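Local structure of N2152 (Neocallimastix frontalis, 5U22) at residues 23-29 with 317-322; 312-317 with 332-336; 327-332 with 344-350; 304-308 with 414-418. The protein probably hydrolyses glycosidic bonds as a rumen-fungal member of glycoside hydrolase family 39, consistent with polyspecific action on rare arabinosyl substrates. All coordinates share one frame; numbering follows the deposited sequence.

Interaction 1: residues 23-29 with 317-322; sequences SQLTVDC and VSVSPP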
loop_
_atom_site.group_PDB
_atom_site.type_symbol
_atom_site.label_atom_id
_atom_site.label_comp_id
_atom_site.label_asym_id
_atom_site.label_seq_id
_atom_site.Cartn_x
_atom_site.Cartn_y
_atom_site.Cartn_z
ATOM N N SER A 23 11.751 20.885 -10.573
ATOM C CA SER A 23 10.731 20.337 -9.690
ATOM C C SER A 23 11.277 20.372 -8.269
ATOM O O SER A 23 12.334 19.789 -7.999
ATOM C CB SER A 23 10.360 18.906 -10.089
ATOM O OG SER A 23 9.709 18.883 -11.346
ATOM N N GLN A 24 10.568 21.053 -7.370
ATOM C CA GLN A 24 11.040 21.242 -6.002
ATOM C C GLN A 24 10.248 20.384 -5.029
ATOM O O GLN A 24 9.013 20.372 -5.062
ATOM C CB GLN A 24 10.937 22.709 -5.578
ATOM C CG GLN A 24 11.766 23.667 -6.410
ATOM C CD GLN A 24 12.058 24.958 -5.661
ATOM O OE1 GLN A 24 12.473 24.935 -4.498
ATOM N NE2 GLN A 24 11.825 26.085 -6.314
ATOM N N LEU A 25 10.963 19.712 -4.130
ATOM C CA LEU A 25 10.380 19.005 -2.998
ATOM C C LEU A 25 11.064 19.490 -1.730
ATOM O O LEU A 25 12.297 19.581 -1.681
ATOM C CB LEU A 25 10.557 17.491 -3.133
ATOM C CG LEU A 25 9.957 16.864 -4.390
ATOM C CD1 LEU A 25 11.055 16.250 -5.229
ATOM C CD2 LEU A 25 8.924 15.812 -4.010
ATOM N N THR A 26 10.275 19.802 -0.707
ATOM C CA THR A 26 10.815 20.343 0.533
ATOM C C THR A 26 10.481 19.403 1.681
ATOM O O THR A 26 9.311 19.078 1.911
ATOM C CB THR A 26 10.286 21.751 0.789
ATOM O OG1 THR A 26 10.686 22.582 -0.303
ATOM C CG2 THR A 26 10.873 22.313 2.094
ATOM N N VAL A 27 11.521 18.960 2.379
ATOM C CA VAL A 27 11.423 18.061 3.520
ATOM C C VAL A 27 11.612 18.911 4.766
ATOM O O VAL A 27 12.619 19.614 4.888
ATOM C CB VAL A 27 12.493 16.960 3.442
ATOM C CG1 VAL A 27 12.511 16.113 4.710
ATOM C CG2 VAL A 27 12.288 16.096 2.202
ATOM N N ASP A 28 10.645 18.874 5.682
ATOM C CA ASP A 28 10.768 19.569 6.961
ATOM C C ASP A 28 11.042 18.522 8.034
ATOM O O ASP A 28 10.118 17.860 8.514
ATOM C CB ASP A 28 9.513 20.379 7.293
ATOM C CG ASP A 28 9.677 21.207 8.563
ATOM O OD1 ASP A 28 10.607 20.928 9.361
ATOM O OD2 ASP A 28 8.877 22.137 8.768
ATOM N N CYS A 29 12.302 18.417 8.456
ATOM C CA CYS A 29 12.661 17.367 9.400
ATOM C C CYS A 29 12.039 17.556 10.778
ATOM O O CYS A 29 12.055 16.606 11.567
ATOM C CB CYS A 29 14.182 17.276 9.520
ATOM S SG CYS A 29 14.989 16.954 7.929
ATOM N N VAL A 317 8.387 12.309 8.165
ATOM C CA VAL A 317 8.279 13.758 8.261
ATOM C C VAL A 317 7.689 14.312 6.973
ATOM O O VAL A 317 7.675 13.656 5.928
ATOM C CB VAL A 317 9.634 14.428 8.556
ATOM C CG1 VAL A 317 10.149 13.986 9.910
ATOM C CG2 VAL A 317 10.659 14.077 7.480
ATOM N N SER A 318 7.231 15.559 7.056
ATOM C CA SER A 318 6.451 16.145 5.975
ATOM C C SER A 318 7.305 16.430 4.748
ATOM O O SER A 318 8.436 16.919 4.840
ATOM C CB SER A 318 5.772 17.426 6.448
ATOM O OG SER A 318 4.733 17.116 7.372
ATOM N N VAL A 319 6.747 16.105 3.592
ATOM C CA VAL A 319 7.337 16.399 2.296
ATOM C C VAL A 319 6.360 17.298 1.564
ATOM O O VAL A 319 5.175 16.959 1.451
ATOM C CB VAL A 319 7.591 15.118 1.476
ATOM C CG1 VAL A 319 8.052 15.481 0.060
ATOM C CG2 VAL A 319 8.621 14.219 2.172
ATOM N N SER A 320 6.847 18.430 1.064
ATOM C CA SER A 320 5.989 19.302 0.276
ATOM C C SER A 320 6.374 19.168 -1.188
ATOM O O SER A 320 7.482 19.585 -1.573
ATOM C CB SER A 320 6.106 20.753 0.734
ATOM O OG SER A 320 5.383 21.608 -0.138
ATOM N N PRO A 321 5.517 18.601 -2.028
ATOM C CA PRO A 321 5.896 18.314 -3.411
ATOM C C PRO A 321 5.338 19.370 -4.351
ATOM O O PRO A 321 4.649 20.299 -3.909
ATOM C CB PRO A 321 5.237 16.954 -3.654
ATOM C CG PRO A 321 3.940 17.086 -2.893
ATOM C CD PRO A 321 4.225 17.976 -1.686
ATOM N N PRO A 322 5.618 19.274 -5.655
ATOM C CA PRO A 322 5.061 20.286 -6.580
ATOM C C PRO A 322 3.545 20.404 -6.524
ATOM O O PRO A 322 3.023 21.528 -6.457
ATOM C CB PRO A 322 5.568 19.803 -7.943
ATOM C CG PRO A 322 6.891 19.176 -7.623
ATOM C CD PRO A 322 6.646 18.445 -6.317
#
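Thr-26 O is met by two neighbouring groups of the facing strand: Ser-320 N donates to Thr-26 O at 2.7 Å in a nearly straight bond (166° at the hydrogen), and the CA-H of Val-319 meets the same oxygen, with Val-319 CA 3.3 Å from Thr-26 O. The return bond, Thr-26 N to Ser-320 O at 2.9 Å, closes the ring of an antiparallel hydrogen-bonded pair, and Val-27 and Val-319 follow as a non-hydrogen-bonded pair. Such alternation sends successive side chains to opposite faces, and here the two faces differ sharply in character. Leu-25, Val-27 and Val-319 make the apolar face. With its CG1 anti to the backbone N (chi1 173°), Val-27 sends that methyl to Val-317 CG2, 3.9 Å away and at about a right angle, while Val-27 CG2 meets Val-319 CG2 at 4.1 Å. Leu-25 turns CD2 to Pro-321 CB, also at 3.9 Å, and its CG rests against Pro-322 CD. Pro-322 CD also comes within 3.3 Å of Gln-24 O as the strand gives way to loop. Thr-26, Asp-28, Ser-318 and Ser-320 lie on the more polar face, where Asn-357 bonds both Gln-24 OE1 and Thr-26 OG1, and Asn-360 bonds Asp-28 OD1. In the beta sandwich, strand 23-28 runs between strand 315-320 and strand 353-359, which lies parallel to it. Ala-333 of strand 330-336 packs on Val-27 and Val-319, whereas strand 31-35 reaches Val-317 and Ser-318.

Interaction 2: residues 312-317 with 332-336; sequences MTGDMV and AASVD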
loop_
_atom_site.group_PDB
_atom_site.type_symbol
_atom_site.label_atom_id
_atom_site.label_comp_id
_atom_site.label_asym_id
_atom_site.label_seq_id
_atom_site.Cartn_x
_atom_site.Cartn_y
_atom_site.Cartn_z
ATOM N N MET A 312 13.281 2.263 6.102
ATOM C CA MET A 312 13.103 3.504 6.839
ATOM C C MET A 312 12.745 3.208 8.287
ATOM O O MET A 312 11.924 2.331 8.572
ATOM C CB MET A 312 12.022 4.363 6.185
ATOM C CG MET A 312 12.442 4.938 4.834
ATOM S SD MET A 312 11.123 5.934 4.097
ATOM C CE MET A 312 12.047 7.368 3.558
ATOM N N THR A 313 13.393 3.934 9.201
ATOM C CA THR A 313 13.178 3.826 10.639
ATOM C C THR A 313 13.009 5.229 11.212
ATOM O O THR A 313 13.261 6.230 10.535
ATOM C CB THR A 313 14.339 3.085 11.330
ATOM O OG1 THR A 313 15.586 3.709 10.996
ATOM C CG2 THR A 313 14.398 1.623 10.894
ATOM N N GLY A 314 12.571 5.308 12.470
ATOM C CA GLY A 314 12.348 6.602 13.104
ATOM C C GLY A 314 10.979 7.183 12.797
ATOM O O GLY A 314 9.975 6.465 12.846
ATOM N N ASP A 315 10.921 8.472 12.483
ATOM C CA ASP A 315 9.667 9.164 12.217
ATOM C C ASP A 315 9.565 9.531 10.749
ATOM O O ASP A 315 10.548 9.959 10.145
ATOM C CB ASP A 315 9.554 10.456 13.027
ATOM C CG ASP A 315 9.428 10.212 14.493
ATOM O OD1 ASP A 315 8.793 9.206 14.872
ATOM O OD2 ASP A 315 9.950 11.039 15.262
ATOM N N MET A 316 8.365 9.408 10.191
ATOM C CA MET A 316 8.092 10.008 8.893
ATOM C C MET A 316 7.856 11.501 9.084
ATOM O O MET A 316 7.229 11.917 10.061
ATOM C CB MET A 316 6.869 9.353 8.237
ATOM C CG MET A 316 6.924 7.837 8.199
ATOM S SD MET A 316 8.389 7.220 7.330
ATOM C CE MET A 316 8.092 7.911 5.687
ATOM N N VAL A 317 8.387 12.309 8.165
ATOM C CA VAL A 317 8.279 13.758 8.261
ATOM C C VAL A 317 7.689 14.312 6.973
ATOM O O VAL A 317 7.675 13.656 5.928
ATOM C CB VAL A 317 9.634 14.428 8.556
ATOM C CG1 VAL A 317 10.149 13.986 9.910
ATOM C CG2 VAL A 317 10.659 14.077 7.480
ATOM N N ALA A 332 8.435 10.418 0.264
ATOM C CA ALA A 332 8.326 10.303 1.708
ATOM C C ALA A 332 9.708 10.385 2.332
ATOM O O ALA A 332 10.710 10.003 1.721
ATOM C CB ALA A 332 7.652 8.984 2.120
ATOM N N ALA A 333 9.748 10.862 3.571
ATOM C CA ALA A 333 11.020 11.095 4.234
ATOM C C ALA A 333 10.947 10.602 5.665
ATOM O O ALA A 333 9.900 10.706 6.309
ATOM C CB ALA A 333 11.394 12.576 4.220
ATOM N N SER A 334 12.069 10.075 6.160
ATOM C CA SER A 334 12.150 9.609 7.537
ATOM C C SER A 334 13.376 10.211 8.215
ATOM O O SER A 334 14.386 10.517 7.571
ATOM C CB SER A 334 12.201 8.075 7.604
ATOM O OG SER A 334 13.390 7.593 7.007
ATOM N N VAL A 335 13.268 10.408 9.526
ATOM C CA VAL A 335 14.380 10.874 10.349
ATOM C C VAL A 335 14.514 9.924 11.523
ATOM O O VAL A 335 13.519 9.621 12.188
ATOM C CB VAL A 335 14.175 12.312 10.860
ATOM C CG1 VAL A 335 15.342 12.706 11.769
ATOM C CG2 VAL A 335 14.025 13.287 9.713
ATOM N N ASP A 336 15.740 9.471 11.787
ATOM C CA ASP A 336 16.021 8.537 12.875
ATOM C C ASP A 336 17.171 9.093 13.708
ATOM O O ASP A 336 18.319 9.097 13.253
ATOM C CB ASP A 336 16.371 7.158 12.316
ATOM C CG ASP A 336 16.531 6.098 13.401
ATOM O OD1 ASP A 336 16.935 6.420 14.536
ATOM O OD2 ASP A 336 16.260 4.918 13.105
HETATM O O HOH W 1 14.951 7.740 9.019
HETATM O O HOH W 2 7.043 11.303 4.557
#
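Thr-313 OG1 donates a short hydrogen bond, 2.5 Å, to Asp-336 OD2, which accepts it on its anti lone pair. Beside it, one water bridges the two segments: it donates to Thr-313 O at 2.7 Å and is bonded to Ser-334 OG at 2.6 Å. Met-312 lies against the same serine, and the bend at its last torsion (chi3 135°) brings its CE to within 3.5 Å of Ala-332 O. Met-316 is folded back at both chi2 and chi3, which carries CE over to Ala-332 CB, 3.8 Å away, and SD to the CB of Ser-334. On the other face, Val-317 spreads its two methyls, CG2 against Ala-333 CB and CG1 against Val-335 CG2 at 3.9 Å. In the backbone, Asp-315 and Val-335 form an antiparallel hydrogen-bonded pair, with Val-335 N to Asp-315 O at 2.8 Å. Gly-314, at a positive phi of 85°, leads the chain into this hairpin from the loop of Met-312 and Thr-313. Further out, Tyr-341 OH bonds Thr-313 OG1, while the N-H groups of Ser-338 and Ala-339 both reach Asp-336 OD1, tying the carboxylate to the next turn. With both oxygens of Asp-336 engaged by donors, the carboxylate is held from two directions and its negative charge is probably stabilised by one hydroxyl and two backbone N-H donors.

Interaction 3: residues 327-332 with 344-350; sequences KLIDGA and FIFGGPN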
loop_
_atom_site.group_PDB
_atom_site.type_symbol
_atom_site.label_atom_id
_atom_site.label_comp_id
_atom_site.label_asym_id
_atom_site.label_seq_id
_atom_site.Cartn_x
_atom_site.Cartn_y
_atom_site.Cartn_z
ATOM N N LYS A 327 -0.429 14.260 -11.180
ATOM C CA LYS A 327 0.475 13.144 -11.437
ATOM C C LYS A 327 1.907 13.408 -10.982
ATOM O O LYS A 327 2.736 12.501 -11.090
ATOM C CB LYS A 327 0.473 12.804 -12.929
ATOM C CG LYS A 327 -0.893 12.367 -13.438
ATOM C CD LYS A 327 -0.854 11.977 -14.903
ATOM C CE LYS A 327 -2.110 11.204 -15.281
ATOM N NZ LYS A 327 -3.338 12.014 -15.044
ATOM N N LEU A 328 2.217 14.599 -10.460
ATOM C CA LEU A 328 3.614 14.999 -10.356
ATOM C C LEU A 328 4.336 14.285 -9.217
ATOM O O LEU A 328 3.732 13.804 -8.251
ATOM C CB LEU A 328 3.747 16.514 -10.171
ATOM C CG LEU A 328 3.180 17.325 -11.345
ATOM C CD1 LEU A 328 3.374 18.818 -11.132
ATOM C CD2 LEU A 328 3.800 16.869 -12.646
ATOM N N ILE A 329 5.662 14.218 -9.381
ATOM C CA ILE A 329 6.652 13.674 -8.454
ATOM C C ILE A 329 6.322 13.968 -6.991
ATOM O O ILE A 329 5.908 15.074 -6.636
ATOM C CB ILE A 329 8.047 14.211 -8.830
ATOM C CG1 ILE A 329 9.141 13.642 -7.916
ATOM C CG2 ILE A 329 8.053 15.759 -8.831
ATOM C CD1 ILE A 329 10.500 13.794 -8.527
ATOM N N ASP A 330 6.506 12.967 -6.136
ATOM C CA ASP A 330 6.166 13.064 -4.722
ATOM C C ASP A 330 7.036 12.052 -3.989
ATOM O O ASP A 330 7.774 11.289 -4.615
ATOM C CB ASP A 330 4.672 12.802 -4.523
ATOM C CG ASP A 330 4.123 13.398 -3.247
ATOM O OD1 ASP A 330 4.898 13.734 -2.325
ATOM O OD2 ASP A 330 2.886 13.526 -3.172
ATOM N N GLY A 331 6.931 12.011 -2.667
ATOM C CA GLY A 331 7.741 11.043 -1.946
ATOM C C GLY A 331 7.569 11.140 -0.446
ATOM O O GLY A 331 6.690 11.839 0.059
ATOM N N ALA A 332 8.435 10.418 0.264
ATOM C CA ALA A 332 8.326 10.303 1.708
ATOM C C ALA A 332 9.708 10.385 2.332
ATOM O O ALA A 332 10.710 10.003 1.721
ATOM C CB ALA A 332 7.652 8.984 2.120
ATOM N N PHE A 344 15.187 10.277 2.199
ATOM C CA PHE A 344 14.144 10.880 1.373
ATOM C C PHE A 344 14.081 10.093 0.073
ATOM O O PHE A 344 15.067 10.058 -0.670
ATOM C CB PHE A 344 14.453 12.357 1.102
ATOM C CG PHE A 344 13.416 13.057 0.258
ATOM C CD1 PHE A 344 12.094 12.628 0.264
ATOM C CD2 PHE A 344 13.757 14.145 -0.530
ATOM C CE1 PHE A 344 11.134 13.264 -0.515
ATOM C CE2 PHE A 344 12.793 14.795 -1.305
ATOM C CZ PHE A 344 11.483 14.345 -1.289
ATOM N N ILE A 345 12.949 9.433 -0.187
ATOM C CA ILE A 345 12.752 8.697 -1.436
ATOM C C ILE A 345 11.642 9.366 -2.228
ATOM O O ILE A 345 10.635 9.801 -1.655
ATOM C CB ILE A 345 12.440 7.203 -1.195
ATOM C CG1 ILE A 345 11.130 7.021 -0.420
ATOM C CG2 ILE A 345 13.567 6.548 -0.426
ATOM C CD1 ILE A 345 10.799 5.541 -0.145
ATOM N N PHE A 346 11.817 9.445 -3.548
ATOM C CA PHE A 346 10.880 10.214 -4.351
ATOM C C PHE A 346 10.989 9.786 -5.809
ATOM O O PHE A 346 11.942 9.125 -6.224
ATOM C CB PHE A 346 11.131 11.721 -4.195
ATOM C CG PHE A 346 12.560 12.132 -4.443
ATOM C CD1 PHE A 346 13.492 12.091 -3.414
ATOM C CD2 PHE A 346 12.970 12.565 -5.698
ATOM C CE1 PHE A 346 14.817 12.486 -3.629
ATOM C CE2 PHE A 346 14.280 12.965 -5.926
ATOM C CZ PHE A 346 15.208 12.917 -4.895
ATOM N N GLY A 347 9.997 10.191 -6.589
ATOM C CA GLY A 347 9.953 9.812 -7.984
ATOM C C GLY A 347 8.636 10.196 -8.610
ATOM O O GLY A 347 7.668 10.482 -7.896
ATOM N N GLY A 348 8.586 10.207 -9.933
ATOM C CA GLY A 348 7.382 10.560 -10.649
ATOM C C GLY A 348 7.604 11.670 -11.658
ATOM O O GLY A 348 8.667 12.307 -11.699
ATOM N N PRO A 349 6.580 11.912 -12.510
ATOM C CA PRO A 349 6.633 13.010 -13.489
ATOM C C PRO A 349 7.246 14.288 -12.934
ATOM O O PRO A 349 6.873 14.757 -11.854
ATOM C CB PRO A 349 5.155 13.204 -13.857
ATOM C CG PRO A 349 4.599 11.783 -13.756
ATOM C CD PRO A 349 5.315 11.157 -12.586
ATOM N N ASN A 350 8.214 14.847 -13.654
ATOM C CA ASN A 350 8.915 16.028 -13.169
ATOM C C ASN A 350 9.533 16.754 -14.355
ATOM O O ASN A 350 9.527 16.260 -15.488
ATOM C CB ASN A 350 9.984 15.650 -12.131
ATOM C CG ASN A 350 11.098 14.809 -12.720
ATOM O OD1 ASN A 350 11.997 15.325 -13.387
ATOM N ND2 ASN A 350 11.047 13.503 -12.472
#
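Strands 330-332 and 344-347 run antiparallel, their axes 4.8 Å apart at 158°, with paired bonds joining Ala-332 to Ile-345 and Asp-330 to Gly-347. Between those pairs Gly-331 faces Phe-346, and their CA atoms come within 4.0 Å of each other. Phe-344 presents a ring edge to the backbone: its CD1 lies 3.3 Å from Ala-332 O. Over the centre of one face of that ring stands Phe-346 CD1, 3.4 Å above the plane. Both residues belong to the beta hairpin of strands 330-336 and 341-347, whose pairing is prolonged beyond the strand ends by a bond from Ile-329 N to Pro-349 O, 2.8 Å long and in the carbonyl plane. Ile-329 packs by its two branches: CG1 lies anti to the backbone N (chi1 -178°), which leads CD1 to the edge of the Phe-346 ring, 4.0 Å from Phe-346 CD2, and CG2 touches Asn-350 CB at 3.8 Å. The amide of Asn-350 is turned back along its own chain, so that ND2 donates to Gly-348 O at 2.8 Å. Asp-330 OD1 receives the N-H of Gly-331 and also a salt bridge from Arg-270, while Arg-267 takes OD2, which links the hairpin to helix 258-270.

Interaction 4: residues 304-308 with 414-418; sequences YFYKW and SGYRI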
loop_
_atom_site.group_PDB
_atom_site.type_symbol
_atom_site.label_atom_id
_atom_site.label_comp_id
_atom_site.label_asym_id
_atom_site.label_seq_id
_atom_site.Cartn_x
_atom_site.Cartn_y
_atom_site.Cartn_z
ATOM N N TYR A 304 13.937 -2.808 -5.398
ATOM C CA TYR A 304 14.952 -1.985 -4.754
ATOM C C TYR A 304 14.360 -0.696 -4.190
ATOM O O TYR A 304 14.778 -0.241 -3.116
ATOM C CB TYR A 304 16.077 -1.694 -5.741
ATOM C CG TYR A 304 16.908 -2.921 -6.041
ATOM C CD1 TYR A 304 16.651 -3.705 -7.163
ATOM C CD2 TYR A 304 17.940 -3.304 -5.187
ATOM C CE1 TYR A 304 17.417 -4.844 -7.432
ATOM C CE2 TYR A 304 18.709 -4.438 -5.453
ATOM C CZ TYR A 304 18.443 -5.192 -6.578
ATOM O OH TYR A 304 19.210 -6.314 -6.820
ATOM N N PHE A 305 13.379 -0.098 -4.883
ATOM C CA PHE A 305 12.734 1.091 -4.333
ATOM C C PHE A 305 11.980 0.756 -3.049
ATOM O O PHE A 305 12.101 1.474 -2.047
ATOM C CB PHE A 305 11.796 1.755 -5.360
ATOM C CG PHE A 305 11.376 3.153 -4.968
ATOM C CD1 PHE A 305 12.264 4.218 -5.082
ATOM C CD2 PHE A 305 10.107 3.401 -4.463
ATOM C CE1 PHE A 305 11.894 5.498 -4.704
ATOM C CE2 PHE A 305 9.723 4.684 -4.090
ATOM C CZ PHE A 305 10.623 5.731 -4.201
ATOM N N TYR A 306 11.230 -0.352 -3.042
ATOM C CA TYR A 306 10.509 -0.728 -1.834
ATOM C C TYR A 306 11.450 -1.197 -0.729
ATOM O O TYR A 306 11.095 -1.112 0.450
ATOM C CB TYR A 306 9.449 -1.784 -2.173
ATOM C CG TYR A 306 8.176 -1.140 -2.701
ATOM C CD1 TYR A 306 8.098 -0.656 -4.006
ATOM C CD2 TYR A 306 7.068 -0.986 -1.879
ATOM C CE1 TYR A 306 6.932 -0.052 -4.473
ATOM C CE2 TYR A 306 5.905 -0.394 -2.336
ATOM C CZ TYR A 306 5.840 0.074 -3.626
ATOM O OH TYR A 306 4.662 0.649 -4.052
ATOM N N LYS A 307 12.649 -1.671 -1.078
ATOM C CA LYS A 307 13.635 -1.988 -0.049
ATOM C C LYS A 307 14.095 -0.720 0.665
ATOM O O LYS A 307 14.194 -0.693 1.901
ATOM C CB LYS A 307 14.814 -2.734 -0.679
ATOM C CG LYS A 307 16.015 -2.939 0.256
ATOM C CD LYS A 307 15.761 -4.011 1.292
ATOM C CE LYS A 307 17.011 -4.249 2.164
ATOM N NZ LYS A 307 16.645 -4.732 3.512
ATOM N N TRP A 308 14.386 0.339 -0.100
ATOM C CA TRP A 308 14.691 1.636 0.503
ATOM C C TRP A 308 13.587 2.049 1.460
ATOM O O TRP A 308 13.840 2.495 2.587
ATOM C CB TRP A 308 14.822 2.699 -0.582
ATOM C CG TRP A 308 16.050 2.670 -1.398
ATOM C CD1 TRP A 308 17.182 1.955 -1.174
ATOM C CD2 TRP A 308 16.267 3.413 -2.597
ATOM N NE1 TRP A 308 18.107 2.215 -2.163
ATOM C CE2 TRP A 308 17.564 3.108 -3.050
ATOM C CE3 TRP A 308 15.484 4.310 -3.336
ATOM C CZ2 TRP A 308 18.105 3.674 -4.208
ATOM C CZ3 TRP A 308 16.020 4.869 -4.483
ATOM C CH2 TRP A 308 17.317 4.549 -4.909
ATOM N N SER A 414 12.355 6.494 -12.959
ATOM C CA SER A 414 13.342 6.135 -11.946
ATOM C C SER A 414 12.828 6.441 -10.540
ATOM O O SER A 414 11.981 7.318 -10.332
ATOM C CB SER A 414 14.642 6.913 -12.180
ATOM O OG SER A 414 15.319 6.492 -13.354
ATOM N N GLY A 415 13.367 5.718 -9.564
ATOM C CA GLY A 415 13.209 6.073 -8.161
ATOM C C GLY A 415 14.491 6.731 -7.677
ATOM O O GLY A 415 15.584 6.366 -8.107
ATOM N N TYR A 416 14.351 7.705 -6.782
ATOM C CA TYR A 416 15.504 8.431 -6.261
ATOM C C TYR A 416 15.541 8.367 -4.744
ATOM O O TYR A 416 14.503 8.299 -4.088
ATOM C CB TYR A 416 15.484 9.890 -6.709
ATOM C CG TYR A 416 15.520 10.028 -8.219
ATOM C CD1 TYR A 416 16.713 9.895 -8.921
ATOM C CD2 TYR A 416 14.364 10.278 -8.938
ATOM C CE1 TYR A 416 16.746 10.024 -10.301
ATOM C CE2 TYR A 416 14.391 10.390 -10.307
ATOM C CZ TYR A 416 15.582 10.271 -10.981
ATOM O OH TYR A 416 15.597 10.382 -12.352
ATOM N N ARG A 417 16.754 8.400 -4.181
ATOM C CA ARG A 417 16.886 8.514 -2.733
ATOM C C ARG A 417 17.993 9.497 -2.393
ATOM O O ARG A 417 19.056 9.491 -3.024
ATOM C CB ARG A 417 17.189 7.172 -2.047
ATOM C CG ARG A 417 17.229 7.300 -0.527
ATOM C CD ARG A 417 17.301 5.959 0.211
ATOM N NE ARG A 417 18.582 5.265 0.038
ATOM C CZ ARG A 417 18.940 4.179 0.722
ATOM N NH1 ARG A 417 18.126 3.655 1.641
ATOM N NH2 ARG A 417 20.118 3.619 0.493
ATOM N N ILE A 418 17.739 10.342 -1.394
ATOM C CA ILE A 418 18.784 11.139 -0.761
ATOM C C ILE A 418 18.940 10.618 0.660
ATOM O O ILE A 418 17.971 10.599 1.427
ATOM C CB ILE A 418 18.443 12.636 -0.785
ATOM C CG1 ILE A 418 18.484 13.134 -2.225
ATOM C CG2 ILE A 418 19.426 13.418 0.091
ATOM C CD1 ILE A 418 17.807 14.455 -2.428
HETATM O O HOH W 3 15.827 4.399 3.217
#
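A cation-pi stack joins the helix that follows the parallel barrel strands to the last strand of the beta sandwich, with no direct hydrogen bond between 304-308 and 414-418. Arg-417 lays its guanidinium over the five-membered ring of Trp-308, planes 14° apart, with Arg-417 CZ 3.4 Å from Trp-308 CD1. The side chain leaves the strand extended and then bends at chi3 (69°), which folds the charged end across the indole. Nearer the backbone, Arg-417 CB lies over the six-membered ring of Trp-308, 3.6 Å from its centroid, a CH-pi contact. The opposite face of the indole meets Tyr-304 O, one helical turn back, so the tryptophan is flanked by a carbonyl and a cation. A water in the guanidinium plane accepts from Arg-417 NH1 at 2.9 Å and donates to Trp-308 O at 2.8 Å, and Glu-374 forms a salt bridge with NH2; together these probably fix the rotation of the group. At the far rim of the indole, Trp-308 CZ3 approaches Tyr-416 C at 3.5 Å. Phe-305 adds a second contact, its CD1 lying 3.7 Å from Gly-415 CA, a residue with no side chain to hold the ring off. Phe-305 also packs on Ala-262 and Ile-265 of helix 258-270 and on Ile-345, while strand 415-422 runs between strands 341-347 and 368-376, its neighbours in the sheet.

In the fold
Three of the four contacts follow successive pairings in one sheet of the beta sandwich. Interactions 1 and 2 share strand 315-320 and Val-317, their centres about 13 Å apart; interactions 2 and 3 share strand 330-336 and Ala-332, with centres about 16 Å apart. Strand 341-347 then pairs with strand 415-422, where interaction 4 lies about 11 Å from interaction 3 between centres and turns from the sheet to helix 301-310. Along the chain, interaction 1 pairs the N-terminal strand with a strand 288 residues later, after the barrel, whereas interactions 2 and 3 are local hairpins. The N-terminus thus belongs to the sandwich, and interaction 4 is one of the contacts that tie that domain to the barrel.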